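Local coordinates for protein methylmalonyl-CoA carboxyltransferase 5S subunit (PDB 1RQB) that transfers a carboxyl group from the biotin of the 1.3S subunit to pyruvate, forming oxaloacetate with the help of a bound cobalt ion, at residues C165-P170 with F355-T360. Numbering follows the deposited sequence.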
loop_
_atom_site.group_PDB
_atom_site.type_symbol
_atom_site.label_atom_id
_atom_site.label_comp_id
_atom_site.label_asym_id
_atom_site.label_seq_id
_atom_site.Cartn_x
_atom_site.Cartn_y
_atom_site.Cartn_z
ATOM N N CYS A 165 -23.565 0.569 -2.727
ATOM C CA CYS A 165 -22.352 0.214 -3.476
ATOM C C CYS A 165 -21.929 1.455 -4.264
ATOM O O CYS A 165 -22.686 1.986 -5.076
ATOM C CB CYS A 165 -22.604 -0.944 -4.440
ATOM S SG CYS A 165 -22.856 -2.517 -3.600
ATOM N N TYR A 166 -20.721 1.912 -3.981
ATOM C CA TYR A 166 -20.190 3.119 -4.628
ATOM C C TYR A 166 -19.638 2.775 -6.010
ATOM O O TYR A 166 -18.974 1.757 -6.206
ATOM C CB TYR A 166 -19.053 3.724 -3.804
ATOM C CG TYR A 166 -18.498 4.978 -4.445
ATOM C CD1 TYR A 166 -19.205 6.177 -4.387
ATOM C CD2 TYR A 166 -17.288 4.956 -5.152
ATOM C CE1 TYR A 166 -18.723 7.330 -5.013
ATOM C CE2 TYR A 166 -16.800 6.100 -5.789
ATOM C CZ TYR A 166 -17.523 7.283 -5.713
ATOM O OH TYR A 166 -17.045 8.421 -6.321
ATOM N N THR A 167 -19.936 3.630 -6.971
ATOM C CA THR A 167 -19.365 3.436 -8.311
ATOM C C THR A 167 -19.228 4.811 -8.964
ATOM O O THR A 167 -19.666 5.820 -8.412
ATOM C CB THR A 167 -20.241 2.503 -9.216
ATOM O OG1 THR A 167 -19.576 2.306 -10.474
ATOM C CG2 THR A 167 -21.608 3.122 -9.487
ATOM N N ILE A 168 -18.556 4.837 -10.104
ATOM C CA ILE A 168 -18.427 6.078 -10.876
ATOM C C ILE A 168 -19.137 5.840 -12.210
ATOM O O ILE A 168 -18.905 4.832 -12.875
ATOM C CB ILE A 168 -16.946 6.461 -11.116
ATOM C CG1 ILE A 168 -16.283 6.849 -9.780
ATOM C CG2 ILE A 168 -16.856 7.643 -12.065
ATOM C CD1 ILE A 168 -14.790 7.108 -9.888
ATOM N N SER A 169 -20.049 6.730 -12.563
ATOM C CA SER A 169 -20.775 6.621 -13.836
ATOM C C SER A 169 -21.509 7.939 -14.077
ATOM O O SER A 169 -21.686 8.741 -13.162
ATOM C CB SER A 169 -21.806 5.487 -13.812
ATOM O OG SER A 169 -23.058 5.969 -13.359
ATOM N N PRO A 170 -21.951 8.159 -15.317
ATOM C CA PRO A 170 -22.666 9.384 -15.678
ATOM C C PRO A 170 -23.919 9.650 -14.840
ATOM O O PRO A 170 -24.361 10.793 -14.736
ATOM C CB PRO A 170 -23.008 9.164 -17.153
ATOM C CG PRO A 170 -21.869 8.318 -17.644
ATOM C CD PRO A 170 -21.700 7.321 -16.505
ATOM N N PHE A 355 -26.396 1.320 -16.205
ATOM C CA PHE A 355 -25.230 1.722 -15.403
ATOM C C PHE A 355 -25.176 1.037 -14.037
ATOM O O PHE A 355 -25.028 1.697 -13.009
ATOM C CB PHE A 355 -25.202 3.235 -15.195
ATOM C CG PHE A 355 -24.881 4.001 -16.437
ATOM C CD1 PHE A 355 -25.837 4.810 -17.038
ATOM C CD2 PHE A 355 -23.623 3.899 -17.019
ATOM C CE1 PHE A 355 -25.544 5.511 -18.209
ATOM C CE2 PHE A 355 -23.320 4.591 -18.184
ATOM C CZ PHE A 355 -24.286 5.401 -18.779
ATOM N N PRO A 356 -25.305 -0.290 -13.996
ATOM C CA PRO A 356 -25.216 -0.852 -12.647
ATOM C C PRO A 356 -23.755 -0.819 -12.192
ATOM O O PRO A 356 -22.838 -0.732 -13.007
ATOM C CB PRO A 356 -25.717 -2.279 -12.838
ATOM C CG PRO A 356 -25.238 -2.600 -14.238
ATOM C CD PRO A 356 -25.635 -1.330 -14.986
ATOM N N PRO A 357 -23.526 -0.849 -10.869
ATOM C CA PRO A 357 -22.158 -0.837 -10.323
ATOM C C PRO A 357 -21.504 -2.106 -10.874
ATOM O O PRO A 357 -22.176 -3.127 -11.010
ATOM C CB PRO A 357 -22.390 -0.930 -8.815
ATOM C CG PRO A 357 -23.734 -0.262 -8.630
ATOM C CD PRO A 357 -24.535 -0.800 -9.797
ATOM N N LEU A 358 -20.211 -2.072 -11.195
ATOM C CA LEU A 358 -19.576 -3.270 -11.763
ATOM C C LEU A 358 -18.972 -4.151 -10.668
ATOM O O LEU A 358 -17.756 -4.297 -10.548
ATOM C CB LEU A 358 -18.520 -2.891 -12.801
ATOM C CG LEU A 358 -19.103 -2.266 -14.077
ATOM C CD1 LEU A 358 -17.989 -2.027 -15.064
ATOM C CD2 LEU A 358 -20.157 -3.187 -14.697
ATOM N N VAL A 359 -19.850 -4.738 -9.872
ATOM C CA VAL A 359 -19.432 -5.649 -8.797
ATOM C C VAL A 359 -20.038 -7.018 -9.108
ATOM O O VAL A 359 -20.963 -7.121 -9.912
ATOM C CB VAL A 359 -19.952 -5.176 -7.431
ATOM C CG1 VAL A 359 -19.411 -3.807 -7.130
ATOM C CG2 VAL A 359 -21.474 -5.146 -7.427
ATOM N N THR A 360 -19.510 -8.064 -8.491
ATOM C CA THR A 360 -20.063 -9.405 -8.727
ATOM C C THR A 360 -21.530 -9.395 -8.294
ATOM O O THR A 360 -21.865 -8.855 -7.241
ATOM C CB THR A 360 -19.313 -10.463 -7.909
ATOM O OG1 THR A 360 -17.927 -10.439 -8.266
ATOM C CG2 THR A 360 -19.884 -11.848 -8.183
HETATM O O HOH W 1 -18.281 -0.121 -10.525
#
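Thr167 and Pro357 are the closest CA pair between two irregular segments, 5.5 Å apart; the touching parts, 165-170 and 355-358, run 136° apart end to end. Residues 165-170 belong to the loop after strand 159-163 of the TIM barrel, and 355-360 to a loop of the conserved carboxylase domain, so the pair illustrates how a barrel loop can dock on a following domain through apolar surfaces and a water. Pro357 lies across Thr167 at roughly a right angle, its CB 4.1 Å from Thr167 CB. With OG1 anti to the backbone N (chi1 -177°), Thr167 OG1 hydrogen-bonds to a water at 2.8 Å, and that water accepts a hydrogen bond from Leu358 N, the centre of an inverse gamma turn, so it bridges the two segments. Arg350, from helix 339-352, adds a hydrogen bond to Ile168 O and another to Pro356 O, tying both loops to one side chain. Ser169 OG, hydrogen-bonded to His172, rests 3.9 Å from Phe355 CB. Replacing Phe355 with an alanine would probably leave Pro170 without its aromatic partner and open a gap beside Ser169. In the CH-pi contact, Pro170 CD lies over one face of the Phe355 ring, 4.0 Å from its centroid and 29° off the normal, with CE2 its nearest ring atom.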